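Local coordinates for uncharacterized protein (Bordetella bronchiseptica, PDB 4XG0) that probably acts as a kinase of acid sugars in catabolic pathways, joining a sugar-binding N-terminal domain to a nucleotide-binding C-terminal domain, at residues D40-F45 / T52-G57; V138-P143 / G152-G157; L318-P323 / E341-L346; V385-L390 / R421-T426. All blocks are in the same frame, centred on the assembly; numbering follows the deposited sequence.

Contact 1. Residues D40-F45 / T52-G57; sequences DTAVQF and TQLSVG
Thr52 leans on Ala42 and Phe45 where helix 35-47 hands over to strand 52-54, the closing half of a beta-alpha-beta crossover at the edge of a parallel alpha/beta sheet. Helix and strand run nearly antiparallel; the axes of these short segments approach to 8.5 Å at 165°, as expected when a connecting helix returns across its sheet. Thr52 illustrates how one small side chain can serve such a joint. Its CB points at the helix but acts mainly as a fork. With chi1 at -60°, OG1 sits beside the backbone N, where it hydrogen-bonds to the carbonyl of Trp50. The same oxygen rests 3.8 Å from CB of Phe45. The other branch, CG2, trails anti to the backbone N and slips beside Ala42, 3.8 Å from its CB and equally far from its O. The polar branch is occupied by its own loop and the methyl does the packing. Phe45 offers the contact little more than its CB: its ring swings away toward Val73, Tyr108 and helix 240-252, with the carbonyl O of Thr41 in plane at its edge. Beyond, Leu54 closes the row more loosely, its CD1 lying 4.4 Å from Ala42 CB.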
loop_
_atom_site.group_PDB
_atom_site.type_symbol
_atom_site.label_atom_id
_atom_site.label_comp_id
_atom_site.label_asym_id
_atom_site.label_seq_id
_atom_site.Cartn_x
_atom_site.Cartn_y
_atom_site.Cartn_z
ATOM N N ASP A 40 -8.756 -14.790 2.805
ATOM C CA ASP A 40 -9.163 -13.532 2.228
ATOM C C ASP A 40 -8.050 -12.498 2.347
ATOM O O ASP A 40 -7.746 -11.790 1.376
ATOM C CB ASP A 40 -10.450 -13.015 2.871
ATOM C CG ASP A 40 -10.936 -11.739 2.221
ATOM O OD1 ASP A 40 -10.516 -10.641 2.670
ATOM O OD2 ASP A 40 -11.705 -11.829 1.235
ATOM N N THR A 41 -7.417 -12.428 3.521
ATOM C CA THR A 41 -6.370 -11.427 3.762
ATOM C C THR A 41 -5.153 -11.746 2.904
ATOM O O THR A 41 -4.595 -10.880 2.230
ATOM C CB THR A 41 -5.944 -11.340 5.246
ATOM O OG1 THR A 41 -5.433 -12.601 5.684
ATOM C CG2 THR A 41 -7.139 -10.935 6.084
ATOM N N ALA A 42 -4.786 -13.017 2.873
ATOM C CA ALA A 42 -3.634 -13.417 2.063
ATOM C C ALA A 42 -3.785 -13.025 0.596
ATOM O O ALA A 42 -2.808 -12.598 -0.020
ATOM C CB ALA A 42 -3.395 -14.872 2.189
ATOM N N VAL A 43 -4.973 -13.168 0.013
ATOM C CA VAL A 43 -5.101 -12.827 -1.426
ATOM C C VAL A 43 -4.902 -11.326 -1.643
ATOM O O VAL A 43 -4.404 -10.888 -2.658
ATOM C CB VAL A 43 -6.418 -13.329 -2.013
ATOM C CG1 VAL A 43 -6.526 -12.928 -3.528
ATOM C CG2 VAL A 43 -6.449 -14.834 -1.930
ATOM N N GLN A 44 -5.246 -10.528 -0.631
ATOM C CA GLN A 44 -4.969 -9.102 -0.749
ATOM C C GLN A 44 -3.518 -8.774 -0.856
ATOM O O GLN A 44 -3.156 -7.835 -1.543
ATOM C CB GLN A 44 -5.656 -8.328 0.365
ATOM C CG GLN A 44 -7.149 -8.419 0.247
ATOM C CD GLN A 44 -7.667 -7.953 -1.147
ATOM O OE1 GLN A 44 -7.287 -6.906 -1.649
ATOM N NE2 GLN A 44 -8.512 -8.750 -1.756
ATOM N N PHE A 45 -2.656 -9.538 -0.160
ATOM C CA PHE A 45 -1.227 -9.354 -0.334
ATOM C C PHE A 45 -0.738 -9.811 -1.680
ATOM O O PHE A 45 0.093 -9.137 -2.265
ATOM C CB PHE A 45 -0.436 -9.970 0.830
ATOM C CG PHE A 45 -0.556 -9.180 2.087
ATOM C CD1 PHE A 45 -1.724 -9.153 2.792
ATOM C CD2 PHE A 45 0.510 -8.401 2.507
ATOM C CE1 PHE A 45 -1.817 -8.405 3.950
ATOM C CE2 PHE A 45 0.403 -7.641 3.671
ATOM C CZ PHE A 45 -0.739 -7.635 4.351
ATOM N N THR A 52 3.078 -14.970 -1.685
ATOM C CA THR A 52 2.322 -15.230 -0.449
ATOM C C THR A 52 2.045 -16.720 -0.297
ATOM O O THR A 52 1.607 -17.377 -1.240
ATOM C CB THR A 52 0.994 -14.483 -0.474
ATOM O OG1 THR A 52 1.238 -13.079 -0.575
ATOM C CG2 THR A 52 0.185 -14.763 0.779
ATOM N N GLN A 53 2.350 -17.264 0.873
ATOM C CA GLN A 53 2.075 -18.652 1.165
ATOM C C GLN A 53 1.002 -18.747 2.229
ATOM O O GLN A 53 0.971 -17.918 3.123
ATOM C CB GLN A 53 3.331 -19.330 1.686
ATOM C CG GLN A 53 4.457 -19.383 0.741
ATOM C CD GLN A 53 4.596 -20.729 0.053
ATOM O OE1 GLN A 53 3.967 -21.717 0.444
ATOM N NE2 GLN A 53 5.443 -20.774 -0.971
ATOM N N LEU A 54 0.136 -19.743 2.113
ATOM C CA LEU A 54 -1.000 -19.911 3.024
ATOM C C LEU A 54 -0.969 -21.293 3.626
ATOM O O LEU A 54 -0.777 -22.285 2.899
ATOM C CB LEU A 54 -2.318 -19.693 2.250
ATOM C CG LEU A 54 -3.649 -19.987 2.967
ATOM C CD1 LEU A 54 -3.971 -18.890 3.953
ATOM C CD2 LEU A 54 -4.788 -20.146 1.960
ATOM N N SER A 55 -1.089 -21.366 4.954
ATOM C CA SER A 55 -1.287 -22.639 5.658
ATOM C C SER A 55 -2.752 -22.782 6.083
ATOM O O SER A 55 -3.351 -21.835 6.595
ATOM C CB SER A 55 -0.393 -22.768 6.905
ATOM O OG SER A 55 0.967 -22.535 6.591
ATOM N N VAL A 56 -3.313 -23.970 5.862
ATOM C CA VAL A 56 -4.699 -24.255 6.221
ATOM C C VAL A 56 -4.691 -24.610 7.689
ATOM O O VAL A 56 -5.746 -24.783 8.311
ATOM C CB VAL A 56 -5.290 -25.397 5.359
ATOM C CG1 VAL A 56 -6.618 -25.861 5.902
ATOM C CG2 VAL A 56 -5.460 -24.921 3.905
ATOM N N GLY A 57 -3.482 -24.716 8.233
ATOM C CA GLY A 57 -3.282 -24.788 9.668
ATOM C C GLY A 57 -2.317 -23.714 10.171
ATOM O O GLY A 57 -2.442 -22.523 9.831
#

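Contact 2. Residues V138-P143 / G152-G157; sequences VCPAFP and GVLYVG
Pro140 and Leu154 meet where the loop leaving strand 135-139 of the large parallel sheet passes over the small antiparallel sheet formed by 147-150, 153-156 and 159-160. The example shows how a single leucine can pin a strand to a neighbouring loop without any hydrogen bond between the two. Its packed part is narrow. Leu154 sits on the central strand of the small sheet, and with CG anti to the backbone N (chi1 -161°) its outer end is brought closer to the loop than its CB bond alone would suggest. Methyl CD2 does the touching, 4.2 Å from CB of Pro140, with CD of the same ring next, at 4.5 Å. It also approaches the backbone N of Ala141, at a loose 4.5 Å. Ile179 of helix 179-183 touches both Pro140 and Leu154, so the pair is enclosed from a third direction, and Val149 of the adjacent strand adds to the apolar surroundings.

Away from this point the two segments separate. CD1 of Leu154 branches off to 6.1 Å from Pro140 CB, and Ala141 CB stays 5.6 Å from Leu154 CD2. On the partly exposed side, Tyr155 is directed instead to Thr148 and Arg150 of strand 147-150. Polar groups find partners outside the pair: Pro140 O accepts from Ser239 OG, and Gly152 N donates to Asp213 OD1. Only 74 Å² is buried in all, so the contact rests on van der Waals fit and exclusion of water, while hydrogen bonds on its flanks hold the backbones.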
loop_
_atom_site.group_PDB
_atom_site.type_symbol
_atom_site.label_atom_id
_atom_site.label_comp_id
_atom_site.label_asym_id
_atom_site.label_seq_id
_atom_site.Cartn_x
_atom_site.Cartn_y
_atom_site.Cartn_z
ATOM N N VAL A 138 -5.429 -1.235 16.946
ATOM C CA VAL A 138 -6.620 -2.040 16.760
ATOM C C VAL A 138 -7.687 -1.260 16.015
ATOM O O VAL A 138 -8.172 -0.202 16.477
ATOM C CB VAL A 138 -7.183 -2.478 18.114
ATOM C CG1 VAL A 138 -8.375 -3.349 17.913
ATOM C CG2 VAL A 138 -6.129 -3.238 18.902
ATOM N N CYS A 139 -8.069 -1.780 14.859
ATOM C CA CYS A 139 -9.140 -1.167 14.082
ATOM C C CYS A 139 -9.798 -2.208 13.152
ATOM O O CYS A 139 -9.370 -2.418 12.011
ATOM C CB CYS A 139 -8.590 -0.024 13.249
ATOM S SG CYS A 139 -9.842 0.710 12.149
ATOM N N PRO A 140 -10.881 -2.824 13.617
ATOM C CA PRO A 140 -11.439 -3.924 12.820
ATOM C C PRO A 140 -12.421 -3.458 11.728
ATOM O O PRO A 140 -13.181 -4.260 11.160
ATOM C CB PRO A 140 -12.144 -4.792 13.873
ATOM C CG PRO A 140 -11.538 -4.393 15.172
ATOM C CD PRO A 140 -11.316 -2.922 15.013
ATOM N N ALA A 141 -12.453 -2.171 11.466
ATOM C CA ALA A 141 -13.361 -1.640 10.428
ATOM C C ALA A 141 -13.218 -2.335 9.095
ATOM O O ALA A 141 -12.107 -2.702 8.675
ATOM C CB ALA A 141 -13.128 -0.164 10.222
ATOM N N PHE A 142 -14.345 -2.439 8.384
ATOM C CA PHE A 142 -14.346 -2.996 7.036
ATOM C C PHE A 142 -15.423 -2.228 6.311
ATOM O O PHE A 142 -16.559 -2.671 6.197
ATOM C CB PHE A 142 -14.664 -4.492 7.091
ATOM C CG PHE A 142 -14.201 -5.268 5.885
ATOM C CD1 PHE A 142 -13.782 -4.616 4.749
ATOM C CD2 PHE A 142 -14.193 -6.642 5.917
ATOM C CE1 PHE A 142 -13.323 -5.341 3.638
ATOM C CE2 PHE A 142 -13.731 -7.367 4.800
ATOM C CZ PHE A 142 -13.312 -6.716 3.691
ATOM N N PRO A 143 -15.090 -1.019 5.874
ATOM C CA PRO A 143 -16.144 -0.115 5.435
ATOM C C PRO A 143 -16.974 -0.626 4.260
ATOM O O PRO A 143 -18.162 -0.303 4.193
ATOM C CB PRO A 143 -15.381 1.157 5.085
ATOM C CG PRO A 143 -14.119 1.073 5.968
ATOM C CD PRO A 143 -13.791 -0.354 6.036
ATOM N N GLY A 152 -14.512 4.519 19.073
ATOM C CA GLY A 152 -14.028 3.243 19.574
ATOM C C GLY A 152 -15.032 2.110 19.524
ATOM O O GLY A 152 -14.681 0.974 19.883
ATOM N N VAL A 153 -16.256 2.393 19.071
ATOM C CA VAL A 153 -17.328 1.405 19.034
ATOM C C VAL A 153 -17.423 0.733 17.676
ATOM O O VAL A 153 -17.427 1.405 16.667
ATOM C CB VAL A 153 -18.698 2.062 19.326
ATOM C CG1 VAL A 153 -19.803 1.037 19.240
ATOM C CG2 VAL A 153 -18.709 2.719 20.700
ATOM N N LEU A 154 -17.481 -0.589 17.657
ATOM C CA LEU A 154 -17.633 -1.299 16.382
ATOM C C LEU A 154 -19.100 -1.188 15.961
ATOM O O LEU A 154 -19.998 -1.699 16.635
ATOM C CB LEU A 154 -17.187 -2.756 16.525
ATOM C CG LEU A 154 -16.837 -3.531 15.233
ATOM C CD1 LEU A 154 -18.093 -3.752 14.371
ATOM C CD2 LEU A 154 -15.749 -2.794 14.432
ATOM N N TYR A 155 -19.327 -0.457 14.875
ATOM C CA TYR A 155 -20.653 -0.283 14.300
ATOM C C TYR A 155 -20.832 -1.202 13.088
ATOM O O TYR A 155 -19.929 -1.355 12.258
ATOM C CB TYR A 155 -20.852 1.161 13.846
ATOM C CG TYR A 155 -21.511 2.041 14.880
ATOM C CD1 TYR A 155 -20.833 2.423 16.029
ATOM C CD2 TYR A 155 -22.816 2.456 14.721
ATOM C CE1 TYR A 155 -21.433 3.232 16.993
ATOM C CE2 TYR A 155 -23.426 3.263 15.656
ATOM C CZ TYR A 155 -22.733 3.637 16.793
ATOM O OH TYR A 155 -23.350 4.415 17.714
ATOM N N VAL A 156 -22.017 -1.809 13.005
ATOM C CA VAL A 156 -22.444 -2.542 11.808
ATOM C C VAL A 156 -23.601 -1.723 11.215
ATOM O O VAL A 156 -24.643 -1.595 11.855
ATOM C CB VAL A 156 -22.961 -3.968 12.171
ATOM C CG1 VAL A 156 -23.446 -4.694 10.934
ATOM C CG2 VAL A 156 -21.875 -4.800 12.885
ATOM N N GLY A 157 -23.434 -1.164 10.013
ATOM C CA GLY A 157 -24.349 -0.136 9.544
ATOM C C GLY A 157 -24.475 0.988 10.583
ATOM O O GLY A 157 -23.460 1.472 11.085
#

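Contact 3. Residues L318-P323 / E341-L346; sequences LMLLAP and ELAARL
Leu320 and Leu318 on strand 317-321 make a buried, wholly apolar strand-to-helix contact with Ala343 and Leu346 of helix 334-349, on one face of the mixed sheet in the nucleotide-binding domain. The principle on display is a leucine laid over a small residue. CD1 of Leu320 reaches the helix at Ala343 and touches its main chain and its methyl alike, 4.0 Å from both CA and CB. The chi1 of -37° sets Leu320 CG beside its backbone N, which leaves CD1 directed at the helix. One helical turn on, two larger side chains meet methyl to methyl: Leu318 CD1 stands 4.3 Å from Leu346 CD2. Leu342 points the same way, but stops short of the strand and rests on Trp285 and Trp298. On the other face of the sheet, Met319 and Leu321 pack against helix 268-279. The helix keeps its polar side outward, where Arg345 forms a salt bridge to Asp295. Beyond helix 334-349 the chain enters strand 354-358, parallel to 317-321 and separated from it by strand 259-263; this is a beta-alpha-beta crossover of the Rossmann-like kind, with helices on both faces of a sheet.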
loop_
_atom_site.group_PDB
_atom_site.type_symbol
_atom_site.label_atom_id
_atom_site.label_comp_id
_atom_site.label_asym_id
_atom_site.label_seq_id
_atom_site.Cartn_x
_atom_site.Cartn_y
_atom_site.Cartn_z
ATOM N N LEU A 318 8.612 13.148 -9.758
ATOM C CA LEU A 318 9.124 14.207 -10.627
ATOM C C LEU A 318 8.270 14.200 -11.892
ATOM O O LEU A 318 7.912 13.127 -12.360
ATOM C CB LEU A 318 10.580 13.926 -10.992
ATOM C CG LEU A 318 11.557 13.817 -9.813
ATOM C CD1 LEU A 318 12.894 13.279 -10.265
ATOM C CD2 LEU A 318 11.723 15.150 -9.163
ATOM N N MET A 319 7.931 15.368 -12.432
ATOM C CA MET A 319 7.161 15.441 -13.671
ATOM C C MET A 319 7.853 16.279 -14.735
ATOM O O MET A 319 8.308 17.380 -14.457
ATOM C CB MET A 319 5.744 15.981 -13.427
ATOM C CG MET A 319 4.869 15.990 -14.664
ATOM S SD MET A 319 3.142 16.414 -14.282
ATOM C CE MET A 319 3.359 18.129 -13.831
ATOM N N LEU A 320 7.960 15.727 -15.947
ATOM C CA LEU A 320 8.364 16.495 -17.124
ATOM C C LEU A 320 7.136 16.794 -17.966
ATOM O O LEU A 320 6.451 15.877 -18.432
ATOM C CB LEU A 320 9.387 15.732 -17.963
ATOM C CG LEU A 320 10.407 14.925 -17.174
ATOM C CD1 LEU A 320 11.394 14.247 -18.137
ATOM C CD2 LEU A 320 11.167 15.806 -16.213
ATOM N N LEU A 321 6.855 18.077 -18.137
ATOM C CA LEU A 321 5.670 18.539 -18.837
ATOM C C LEU A 321 6.013 19.166 -20.202
ATOM O O LEU A 321 6.740 20.158 -20.275
ATOM C CB LEU A 321 4.948 19.555 -17.956
ATOM C CG LEU A 321 3.601 20.079 -18.480
ATOM C CD1 LEU A 321 2.677 18.901 -18.780
ATOM C CD2 LEU A 321 2.986 21.051 -17.471
ATOM N N ALA A 322 5.468 18.597 -21.277
ATOM C CA ALA A 322 5.744 19.086 -22.628
ATOM C C ALA A 322 5.081 20.416 -22.879
ATOM O O ALA A 322 3.951 20.610 -22.481
ATOM C CB ALA A 322 5.248 18.099 -23.654
ATOM N N PRO A 323 5.777 21.338 -23.552
ATOM C CA PRO A 323 5.037 22.470 -24.116
ATOM C C PRO A 323 4.419 22.072 -25.464
ATOM O O PRO A 323 4.840 21.095 -26.099
ATOM C CB PRO A 323 6.124 23.522 -24.295
ATOM C CG PRO A 323 7.336 22.762 -24.549
ATOM C CD PRO A 323 7.232 21.484 -23.750
ATOM N N GLU A 341 14.018 11.149 -24.521
ATOM C CA GLU A 341 15.459 10.980 -24.350
ATOM C C GLU A 341 15.904 11.484 -22.982
ATOM O O GLU A 341 16.703 10.820 -22.308
ATOM C CB GLU A 341 16.231 11.693 -25.451
ATOM C CG GLU A 341 16.155 10.973 -26.785
ATOM C CD GLU A 341 17.521 10.523 -27.292
ATOM O OE1 GLU A 341 18.287 11.388 -27.781
ATOM O OE2 GLU A 341 17.828 9.309 -27.208
ATOM N N LEU A 342 15.405 12.657 -22.571
ATOM C CA LEU A 342 15.787 13.203 -21.251
ATOM C C LEU A 342 15.288 12.321 -20.074
ATOM O O LEU A 342 16.029 12.054 -19.114
ATOM C CB LEU A 342 15.271 14.643 -21.112
ATOM C CG LEU A 342 15.877 15.624 -22.143
ATOM C CD1 LEU A 342 15.277 17.012 -22.037
ATOM C CD2 LEU A 342 17.396 15.708 -22.008
ATOM N N ALA A 343 14.045 11.862 -20.159
ATOM C CA ALA A 343 13.510 10.970 -19.141
ATOM C C ALA A 343 14.435 9.775 -18.993
ATOM O O ALA A 343 14.741 9.352 -17.874
ATOM C CB ALA A 343 12.111 10.511 -19.498
ATOM N N ALA A 344 14.885 9.228 -20.118
ATOM C CA ALA A 344 15.756 8.035 -20.071
ATOM C C ALA A 344 17.079 8.364 -19.437
ATOM O O ALA A 344 17.617 7.574 -18.637
ATOM C CB ALA A 344 15.976 7.463 -21.470
ATOM N N ARG A 345 17.647 9.510 -19.798
ATOM C CA ARG A 345 18.902 9.914 -19.183
ATOM C C ARG A 345 18.770 9.981 -17.658
ATOM O O ARG A 345 19.669 9.550 -16.911
ATOM C CB ARG A 345 19.396 11.229 -19.756
ATOM C CG ARG A 345 20.112 11.101 -21.089
ATOM C CD ARG A 345 20.354 12.445 -21.778
ATOM N NE ARG A 345 21.006 13.437 -20.922
ATOM C CZ ARG A 345 21.185 14.713 -21.264
ATOM N NH1 ARG A 345 20.774 15.128 -22.431
ATOM N NH2 ARG A 345 21.780 15.568 -20.436
ATOM N N LEU A 346 17.654 10.518 -17.196
ATOM C CA LEU A 346 17.412 10.673 -15.754
ATOM C C LEU A 346 17.241 9.348 -15.002
ATOM O O LEU A 346 17.796 9.138 -13.913
ATOM C CB LEU A 346 16.163 11.519 -15.559
ATOM C CG LEU A 346 15.916 11.906 -14.111
ATOM C CD1 LEU A 346 17.146 12.416 -13.465
ATOM C CD2 LEU A 346 14.867 12.990 -14.104
#

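Contact 4. Residues V385-L390 / R421-T426; sequences VPLGTL and RERRFT
Leu387, on strand 385-391, is first to meet the C-terminal tail after helix 412-421, and uses both methyls. The strand runs antiparallel between strands 399-403 and 374-380 of the mixed sheet. CG of Leu387 lies anti to the backbone N (chi1 172°), which carries the side chain outward to the tail. CD2 lies against the CD-NE part of Arg423, 3.7 Å from NE and 3.8 Å from CD, the two side chains running alongside each other in opposite senses. CD1 approaches the edge of the Phe425 ring near its plane, 4.4 Å from CZ. Past Gly388, which has no side chain, Thr389 follows, its CG2 coming in obliquely to the same ring, 3.9 Å from CD1 of Phe425. Within the tail, CG of Arg423 lies 3.7 Å above one face of the Phe425 ring, offset toward the rim, and a bend at chi3 (-68°) turns the guanidinium aside. NH1 of Arg423 makes a weak hydrogen bond to Arg47 O and Arg424 salt-bridges Glu72, tying the tail to the sugar-binding domain. No hydrogen bond links strand and tail, which implies van der Waals contact, Arg423 lending CD and NE to Leu387 while its NH1 finds a polar partner outside the pair.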
loop_
_atom_site.group_PDB
_atom_site.type_symbol
_atom_site.label_atom_id
_atom_site.label_comp_id
_atom_site.label_asym_id
_atom_site.label_seq_id
_atom_site.Cartn_x
_atom_site.Cartn_y
_atom_site.Cartn_z
ATOM N N VAL A 385 -5.125 1.874 -18.170
ATOM C CA VAL A 385 -3.904 2.428 -17.619
ATOM C C VAL A 385 -3.065 1.251 -17.056
ATOM O O VAL A 385 -3.068 0.947 -15.847
ATOM C CB VAL A 385 -4.227 3.451 -16.519
ATOM C CG1 VAL A 385 -2.951 4.138 -16.023
ATOM C CG2 VAL A 385 -5.220 4.526 -17.060
ATOM N N PRO A 386 -2.379 0.539 -17.943
ATOM C CA PRO A 386 -1.701 -0.689 -17.489
ATOM C C PRO A 386 -0.401 -0.423 -16.764
ATOM O O PRO A 386 0.251 0.600 -17.005
ATOM C CB PRO A 386 -1.392 -1.419 -18.802
ATOM C CG PRO A 386 -1.329 -0.308 -19.844
ATOM C CD PRO A 386 -2.418 0.645 -19.416
ATOM N N LEU A 387 -0.007 -1.384 -15.931
ATOM C CA LEU A 387 1.227 -1.343 -15.147
ATOM C C LEU A 387 2.000 -2.622 -15.435
ATOM O O LEU A 387 1.447 -3.742 -15.371
ATOM C CB LEU A 387 0.924 -1.275 -13.652
ATOM C CG LEU A 387 2.077 -1.409 -12.641
ATOM C CD1 LEU A 387 3.042 -0.290 -12.790
ATOM C CD2 LEU A 387 1.472 -1.395 -11.232
ATOM N N GLY A 388 3.282 -2.451 -15.768
ATOM C CA GLY A 388 4.143 -3.573 -16.086
ATOM C C GLY A 388 5.575 -3.193 -15.789
ATOM O O GLY A 388 5.828 -2.217 -15.095
ATOM N N THR A 389 6.506 -4.014 -16.271
ATOM C CA THR A 389 7.910 -3.695 -16.200
ATOM C C THR A 389 8.545 -3.701 -17.601
ATOM O O THR A 389 8.180 -4.502 -18.447
ATOM C CB THR A 389 8.628 -4.687 -15.316
ATOM O OG1 THR A 389 8.386 -6.031 -15.747
ATOM C CG2 THR A 389 8.124 -4.539 -13.872
ATOM N N LEU A 390 9.527 -2.836 -17.812
ATOM C CA LEU A 390 10.205 -2.805 -19.103
ATOM C C LEU A 390 10.890 -4.120 -19.409
ATOM O O LEU A 390 11.541 -4.747 -18.561
ATOM C CB LEU A 390 11.231 -1.677 -19.229
ATOM C CG LEU A 390 10.667 -0.265 -19.112
ATOM C CD1 LEU A 390 11.750 0.795 -19.160
ATOM C CD2 LEU A 390 9.627 -0.023 -20.189
ATOM N N ARG A 421 4.477 2.745 -6.566
ATOM C CA ARG A 421 5.128 2.702 -5.268
ATOM C C ARG A 421 4.558 1.578 -4.423
ATOM O O ARG A 421 5.273 0.912 -3.711
ATOM C CB ARG A 421 4.916 4.012 -4.536
ATOM C CG ARG A 421 5.536 5.160 -5.223
ATOM C CD ARG A 421 5.699 6.358 -4.333
ATOM N NE ARG A 421 6.871 7.027 -4.849
ATOM C CZ ARG A 421 8.112 6.705 -4.511
ATOM N NH1 ARG A 421 8.349 5.781 -3.584
ATOM N NH2 ARG A 421 9.109 7.338 -5.074
ATOM N N GLU A 422 3.241 1.391 -4.514
ATOM C CA GLU A 422 2.525 0.505 -3.612
ATOM C C GLU A 422 2.383 -0.930 -4.093
ATOM O O GLU A 422 1.577 -1.680 -3.581
ATOM C CB GLU A 422 1.165 1.100 -3.316
ATOM C CG GLU A 422 1.308 2.381 -2.519
ATOM C CD GLU A 422 -0.015 2.937 -2.042
ATOM O OE1 GLU A 422 -1.077 2.612 -2.628
ATOM O OE2 GLU A 422 0.045 3.737 -1.099
ATOM N N ARG A 423 3.158 -1.281 -5.121
ATOM C CA ARG A 423 3.249 -2.648 -5.584
ATOM C C ARG A 423 4.611 -3.198 -5.230
ATOM O O ARG A 423 5.609 -2.494 -5.358
ATOM C CB ARG A 423 3.050 -2.713 -7.092
ATOM C CG ARG A 423 3.318 -4.069 -7.685
ATOM C CD ARG A 423 2.662 -4.237 -9.025
ATOM N NE ARG A 423 1.216 -4.277 -8.862
ATOM C CZ ARG A 423 0.508 -5.395 -8.708
ATOM N NH1 ARG A 423 -0.801 -5.313 -8.549
ATOM N NH2 ARG A 423 1.098 -6.587 -8.714
ATOM N N ARG A 424 4.615 -4.445 -4.797
ATOM C CA ARG A 424 5.837 -5.192 -4.540
ATOM C C ARG A 424 6.264 -5.805 -5.871
ATOM O O ARG A 424 5.493 -6.531 -6.507
ATOM C CB ARG A 424 5.591 -6.277 -3.522
ATOM C CG ARG A 424 6.849 -7.053 -3.184
ATOM C CD ARG A 424 7.873 -6.139 -2.514
ATOM N NE ARG A 424 9.038 -6.919 -2.091
ATOM C CZ ARG A 424 10.305 -6.578 -2.298
ATOM N NH1 ARG A 424 10.625 -5.468 -2.949
ATOM N NH2 ARG A 424 11.277 -7.382 -1.854
ATOM N N PHE A 425 7.482 -5.501 -6.283
ATOM C CA PHE A 425 8.046 -6.111 -7.489
ATOM C C PHE A 425 9.146 -7.095 -7.099
ATOM O O PHE A 425 9.939 -6.787 -6.236
ATOM C CB PHE A 425 8.626 -5.027 -8.372
ATOM C CG PHE A 425 7.609 -4.110 -8.941
ATOM C CD1 PHE A 425 6.970 -4.429 -10.117
ATOM C CD2 PHE A 425 7.294 -2.917 -8.296
ATOM C CE1 PHE A 425 6.029 -3.559 -10.667
ATOM C CE2 PHE A 425 6.334 -2.056 -8.809
ATOM C CZ PHE A 425 5.704 -2.368 -10.007
ATOM N N THR A 426 9.189 -8.261 -7.740
ATOM C CA THR A 426 10.228 -9.250 -7.439
ATOM C C THR A 426 10.982 -9.655 -8.694
ATOM O O THR A 426 11.123 -8.850 -9.605
ATOM C CB THR A 426 9.645 -10.488 -6.753
ATOM O OG1 THR A 426 10.577 -11.570 -6.848
ATOM C CG2 THR A 426 8.317 -10.900 -7.398
#

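In the fold
The contacts divide between two domains. Contacts 1 and 2 reach the same parallel sheet of the sugar-binding domain, their centres 22 Å apart, one at its edge strand and the other at a loop leaving an inner strand. Contacts 3 and 4 share the mixed sheet of the nucleotide-binding domain, centres 20 Å apart. Contact 4 comes nearest to joining the halves: its closest atoms are about 6 Å from those of contact 1, and its tail is salt-bridged and weakly hydrogen-bonded to the first domain. Contacts 2 and 3 mark the extremes, 45 Å between centres. Sugar and nucleotide probably meet between two such domains, which in this domain-swapped dimer may belong to different chains.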